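Local structure of ORF131 protein (2WTP) at residues S61-V66 with A82-E87; K88-T93 with L107-L112. The protein binds copper(II) and probably takes part in resistance to heavy metals. All coordinates share one frame; numbering follows the deposited sequence.

Both contacts belong to the mixed four-stranded sheet of the chain. Contact 1 joins one of its two outermost strands, 63-65, to strand 80-85, and contact 2 lays the end of helix 105-108 and the turn after it on strand 88-94. The strands 80-85 and 88-94 are neighbours in the sheet. The chemistry differs. Contact 1 is partly buried and held by backbone hydrogen bonds. Contact 2 is deeper, apart from its exposed Lys88 and Asp111 end, and has mainly apolar side-chain packing with no hydrogen bond between its segments. Phe83 connects them: its N probably bonds to Val90 O, and its CD2 lies 3.6 Å from Met109 CE. The second subunit reaches only contact 1.

Contact 1: residues S61-V66 with A82-E87; sequences SRIIDV and AFRAGE
Parallel strand pairing at the edge of the mixed four-stranded sheet joins Ile63, Ile64 and Asp65 to Ala82, Phe83 and Arg84. Four nearly straight backbone bonds hold it. Ala82 N gives to Arg62 O at 3.0 Å. Ile64 lies between two of them: its N gives to Ala82 O at 2.7 Å and its O takes Arg84 N at 2.8 Å. Val66 N closes the series on Arg84 O. Ile63 O also takes a bond from Lys67 of the second subunit. On the face of Ile63, its CG2 meets Arg84 CB at 3.6 Å, while CG1 leans on Ala82 CB. Asp65 crosses Arg84 at an angle, and in the conformers described their charged ends do not meet. On the other face, Ile64 CG1 and Phe83 CG are both anti to their own carbonyl carbon (chi1 -70° and -67°), which lets the two side chains leave the sheet the same way and lie side by side. Ile64 CD1 is 3.9 Å from Phe83 CE1, and Val66 CG2 comes to the ring edge near its plane. Ile64 CD1 also sits over a face of the Arg62 guanidinium, which Glu79 and Asn74 hold by polar bonds. In the sheet, strand 80-85 lies between 63-65 and 88-94, and Leu105 of helix 105-108 packs against Phe83 and Val66.

Contact 2: residues K88-T93 with L107-L112; sequences KIVAWT and LLMPDL
Leu108 packs over one face of the Trp92 indole. Its CD1 is 3.9 Å from the centroid of the five-membered ring and 9° off the normal, which makes a CH-pi contact. The other methyl, CD2, reaches the six-membered ring at Trp92 CZ2, 3.8 Å away. The two side chains cross at about a right angle. Trp92 CZ3 also touches the backbone, 3.7 Å from Leu108 O.

Met109 fills the next place along the strand. Its CG stands between the backbone N and the carbonyl carbon (chi1 47°), and the chain bends again at chi3 (71°), which brings the CE methyl to the strand. There CE lies 3.7 Å from Val90 CG1 and 3.9 Å from Trp92 CB. The sulfur rests against Val90 CB and CG1. Leu112 follows: its CD1 lies 3.6 Å from Lys88 O and also touches Val90 CG2. At the exposed end, the aliphatic part of Lys88 slides past Leu112, and its CE comes to 3.3 Å from Asp111 O. The Lys88 and Asp111 charges are not in contact. A type I beta turn runs from Met109 to Leu112, closed by Leu112 N to Met109 O at 3.1 Å.

Around these groups lies a second shell. Trp92 NE1 is held by a hydrogen bond to Tyr51 O, and the indole meets the ring of Phe94. Ala48 of helix 37-49 touches both Trp92 and Leu108, and Phe83 of the adjoining strand packs on Leu112. Ser115 OG holds the turn by hydrogen bonds to the O atoms of Met109 and Leu112.

The motif is a helix end running into a beta turn, packed by apolar side chains across one face of a beta sheet as part of the hydrophobic core.

Contact 1: residues S61-V66 with A82-E87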
loop_
_atom_site.group_PDB
_atom_site.type_symbol
_atom_site.label_atom_id
_atom_site.label_comp_id
_atom_site.label_asym_id
_atom_site.label_seq_id
_atom_site.Cartn_x
_atom_site.Cartn_y
_atom_site.Cartn_z
ATOM N N SER A 61 1.833 -9.334 7.681
ATOM C CA SER A 61 1.404 -10.037 6.474
ATOM C C SER A 61 2.198 -9.557 5.259
ATOM O O SER A 61 2.112 -10.167 4.196
ATOM C CB SER A 61 -0.072 -9.836 6.161
ATOM O OG SER A 61 -0.473 -8.524 6.335
ATOM N N ARG A 62 2.975 -8.484 5.365
ATOM C CA ARG A 62 3.886 -8.047 4.288
ATOM C C ARG A 62 4.974 -7.130 4.878
ATOM O O ARG A 62 4.759 -6.633 5.998
ATOM C CB ARG A 62 3.177 -7.335 3.160
ATOM C CG ARG A 62 2.414 -6.077 3.648
ATOM C CD ARG A 62 1.843 -5.218 2.441
ATOM N NE ARG A 62 0.830 -4.301 2.959
ATOM C CZ ARG A 62 0.448 -3.229 2.303
ATOM N NH1 ARG A 62 1.072 -2.842 1.219
ATOM N NH2 ARG A 62 -0.575 -2.549 2.796
ATOM N N ILE A 63 6.041 -6.922 4.138
ATOM C CA ILE A 63 7.101 -5.967 4.569
ATOM C C ILE A 63 7.143 -4.924 3.468
ATOM O O ILE A 63 7.272 -5.243 2.226
ATOM C CB ILE A 63 8.452 -6.675 4.613
ATOM C CG1 ILE A 63 8.434 -7.721 5.667
ATOM C CG2 ILE A 63 9.542 -5.685 4.977
ATOM C CD1 ILE A 63 9.686 -8.648 5.655
ATOM N N ILE A 64 6.975 -3.641 3.864
ATOM C CA ILE A 64 6.989 -2.531 2.875
ATOM C C ILE A 64 8.387 -1.889 3.016
ATOM O O ILE A 64 8.807 -1.492 4.103
ATOM C CB ILE A 64 5.909 -1.500 3.248
ATOM C CG1 ILE A 64 4.523 -2.105 2.993
ATOM C CG2 ILE A 64 6.050 -0.264 2.320
ATOM C CD1 ILE A 64 3.395 -1.184 3.371
ATOM N N ASP A 65 9.129 -1.804 1.909
ATOM C CA ASP A 65 10.414 -1.113 1.891
ATOM C C ASP A 65 10.172 0.420 1.900
ATOM O O ASP A 65 9.420 0.965 1.105
ATOM C CB ASP A 65 11.154 -1.510 0.574
ATOM C CG ASP A 65 12.650 -1.294 0.642
ATOM O OD1 ASP A 65 13.163 -0.932 1.715
ATOM O OD2 ASP A 65 13.317 -1.489 -0.398
ATOM N N VAL A 66 10.812 1.109 2.824
ATOM C CA VAL A 66 10.689 2.569 2.917
ATOM C C VAL A 66 11.902 3.195 2.193
ATOM O O VAL A 66 13.023 3.046 2.622
ATOM C CB VAL A 66 10.655 2.945 4.443
ATOM C CG1 VAL A 66 10.787 4.493 4.669
ATOM C CG2 VAL A 66 9.346 2.405 5.110
ATOM N N ALA A 82 4.913 -4.755 8.334
ATOM C CA ALA A 82 6.278 -4.425 8.739
ATOM C C ALA A 82 6.883 -3.479 7.743
ATOM O O ALA A 82 6.523 -3.491 6.524
ATOM C CB ALA A 82 7.114 -5.746 8.807
ATOM N N PHE A 83 7.649 -2.522 8.269
ATOM C CA PHE A 83 8.285 -1.528 7.421
ATOM C C PHE A 83 9.783 -1.679 7.539
ATOM O O PHE A 83 10.308 -1.827 8.661
ATOM C CB PHE A 83 7.884 -0.140 7.916
ATOM C CG PHE A 83 6.399 0.180 7.719
ATOM C CD1 PHE A 83 5.945 0.751 6.545
ATOM C CD2 PHE A 83 5.454 -0.207 8.700
ATOM C CE1 PHE A 83 4.551 1.061 6.395
ATOM C CE2 PHE A 83 4.106 0.053 8.553
ATOM C CZ PHE A 83 3.642 0.681 7.373
ATOM N N ARG A 84 10.447 -1.650 6.420
ATOM C CA ARG A 84 11.897 -1.937 6.339
ATOM C C ARG A 84 12.667 -0.721 5.856
ATOM O O ARG A 84 12.293 -0.136 4.844
ATOM C CB ARG A 84 12.095 -3.127 5.365
ATOM C CG ARG A 84 13.548 -3.318 4.804
ATOM C CD ARG A 84 13.842 -4.814 4.148
ATOM N NE ARG A 84 15.059 -5.402 4.833
ATOM C CZ ARG A 84 15.041 -6.381 5.707
ATOM N NH1 ARG A 84 13.921 -7.040 5.908
ATOM N NH2 ARG A 84 16.144 -6.765 6.352
ATOM N N ALA A 85 13.755 -0.399 6.558
ATOM C CA ALA A 85 14.762 0.541 6.033
ATOM C C ALA A 85 16.094 -0.177 6.147
ATOM O O ALA A 85 16.540 -0.484 7.238
ATOM C CB ALA A 85 14.783 1.811 6.923
ATOM N N GLY A 86 16.677 -0.511 5.003
ATOM C CA GLY A 86 17.855 -1.401 5.006
ATOM C C GLY A 86 17.542 -2.763 5.613
ATOM O O GLY A 86 16.628 -3.447 5.157
ATOM N N GLU A 87 18.157 -3.117 6.731
ATOM C CA GLU A 87 17.768 -4.345 7.388
ATOM C C GLU A 87 17.098 -4.064 8.694
ATOM O O GLU A 87 16.766 -4.995 9.433
ATOM C CB GLU A 87 19.008 -5.284 7.590
ATOM C CG GLU A 87 19.760 -5.543 6.260
ATOM C CD GLU A 87 18.895 -6.216 5.178
ATOM O OE1 GLU A 87 18.001 -7.005 5.608
ATOM O OE2 GLU A 87 19.040 -5.920 3.979
HETATM O O HOH W 1 15.296 0.090 2.451
#

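Contact 2: residues K88-T93 with L107-L112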
loop_
_atom_site.group_PDB
_atom_site.type_symbol
_atom_site.label_atom_id
_atom_site.label_comp_id
_atom_site.label_asym_id
_atom_site.label_seq_id
_atom_site.Cartn_x
_atom_site.Cartn_y
_atom_site.Cartn_z
ATOM N N LYS A 88 16.797 -2.801 8.972
ATOM C CA LYS A 88 16.010 -2.521 10.172
ATOM C C LYS A 88 14.503 -2.652 9.819
ATOM O O LYS A 88 14.050 -2.088 8.823
ATOM C CB LYS A 88 16.209 -1.147 10.689
ATOM C CG LYS A 88 15.634 -0.961 12.035
ATOM C CD LYS A 88 15.944 0.421 12.475
ATOM C CE LYS A 88 15.708 0.659 13.980
ATOM N NZ LYS A 88 14.909 -0.393 14.619
ATOM N N ILE A 89 13.790 -3.463 10.599
ATOM C CA ILE A 89 12.366 -3.728 10.370
ATOM C C ILE A 89 11.606 -3.364 11.619
ATOM O O ILE A 89 11.927 -3.820 12.761
ATOM C CB ILE A 89 12.153 -5.204 9.915
ATOM C CG1 ILE A 89 12.885 -5.439 8.613
ATOM C CG2 ILE A 89 10.647 -5.469 9.836
ATOM C CD1 ILE A 89 12.978 -6.889 8.195
ATOM N N VAL A 90 10.542 -2.575 11.456
ATOM C CA VAL A 90 9.650 -2.222 12.578
ATOM C C VAL A 90 8.213 -2.505 12.121
ATOM O O VAL A 90 7.827 -2.040 11.029
ATOM C CB VAL A 90 9.813 -0.736 12.991
ATOM C CG1 VAL A 90 8.832 -0.372 14.089
ATOM C CG2 VAL A 90 11.262 -0.510 13.503
ATOM N N ALA A 91 7.402 -3.181 12.927
ATOM C CA ALA A 91 6.028 -3.527 12.534
ATOM C C ALA A 91 4.956 -2.850 13.362
ATOM O O ALA A 91 5.248 -2.337 14.466
ATOM C CB ALA A 91 5.848 -5.063 12.648
ATOM N N TRP A 92 3.778 -2.715 12.788
ATOM C CA TRP A 92 2.656 -1.992 13.405
ATOM C C TRP A 92 1.381 -2.692 13.082
ATOM O O TRP A 92 1.193 -3.129 11.924
ATOM C CB TRP A 92 2.712 -0.551 12.804
ATOM C CG TRP A 92 1.795 0.349 13.519
ATOM C CD1 TRP A 92 0.531 0.693 13.135
ATOM C CD2 TRP A 92 2.110 1.135 14.704
ATOM N NE1 TRP A 92 -0.022 1.654 14.043
ATOM C CE2 TRP A 92 0.939 1.901 15.001
ATOM C CE3 TRP A 92 3.238 1.239 15.546
ATOM C CZ2 TRP A 92 0.939 2.827 16.094
ATOM C CZ3 TRP A 92 3.167 2.092 16.651
ATOM C CH2 TRP A 92 2.000 2.838 16.910
ATOM N N THR A 93 0.431 -2.703 14.029
ATOM C CA THR A 93 -0.925 -3.122 13.779
ATOM C C THR A 93 -1.821 -1.910 13.783
ATOM O O THR A 93 -1.972 -1.240 14.810
ATOM C CB THR A 93 -1.448 -4.139 14.820
ATOM O OG1 THR A 93 -0.560 -5.288 14.823
ATOM C CG2 THR A 93 -2.896 -4.608 14.479
ATOM N N LEU A 107 5.873 9.357 12.828
ATOM C CA LEU A 107 5.323 9.502 14.187
ATOM C C LEU A 107 5.050 8.137 14.791
ATOM O O LEU A 107 5.188 7.953 15.994
ATOM C CB LEU A 107 4.030 10.341 14.182
ATOM C CG LEU A 107 4.407 11.710 13.630
ATOM C CD1 LEU A 107 3.112 12.592 13.632
ATOM C CD2 LEU A 107 5.474 12.463 14.499
ATOM N N LEU A 108 4.696 7.157 13.973
ATOM C CA LEU A 108 4.565 5.767 14.443
ATOM C C LEU A 108 5.883 5.132 14.793
ATOM O O LEU A 108 5.996 4.344 15.751
ATOM C CB LEU A 108 3.884 4.862 13.385
ATOM C CG LEU A 108 2.532 5.380 12.864
ATOM C CD1 LEU A 108 1.942 4.320 11.986
ATOM C CD2 LEU A 108 1.570 5.892 13.952
ATOM N N MET A 109 6.907 5.368 13.967
ATOM C CA MET A 109 8.196 4.644 14.113
ATOM C C MET A 109 9.395 5.601 13.875
ATOM O O MET A 109 10.044 5.592 12.816
ATOM C CB MET A 109 8.252 3.375 13.306
ATOM C CG MET A 109 7.809 3.502 11.928
ATOM S SD MET A 109 7.554 1.767 11.232
ATOM C CE MET A 109 6.124 1.043 11.987
ATOM N N PRO A 110 9.590 6.513 14.831
ATOM C CA PRO A 110 10.639 7.516 14.680
ATOM C C PRO A 110 12.041 6.901 14.580
ATOM O O PRO A 110 12.904 7.572 14.014
ATOM C CB PRO A 110 10.492 8.361 15.952
ATOM C CG PRO A 110 9.686 7.595 16.860
ATOM C CD PRO A 110 8.782 6.663 16.046
ATOM N N ASP A 111 12.207 5.669 15.032
ATOM C CA ASP A 111 13.538 5.092 14.943
ATOM C C ASP A 111 13.800 4.351 13.658
ATOM O O ASP A 111 14.897 3.774 13.479
ATOM C CB ASP A 111 13.782 4.179 16.156
ATOM C CG ASP A 111 13.917 4.984 17.458
ATOM O OD1 ASP A 111 14.286 6.212 17.401
ATOM O OD2 ASP A 111 13.640 4.394 18.543
ATOM N N LEU A 112 12.840 4.328 12.730
ATOM C CA LEU A 112 13.067 3.728 11.417
ATOM C C LEU A 112 13.532 4.805 10.487
ATOM O O LEU A 112 12.800 5.727 10.141
ATOM C CB LEU A 112 11.775 3.103 10.914
ATOM C CG LEU A 112 12.006 2.345 9.663
ATOM C CD1 LEU A 112 12.754 1.015 9.993
ATOM C CD2 LEU A 112 10.638 2.067 9.138
#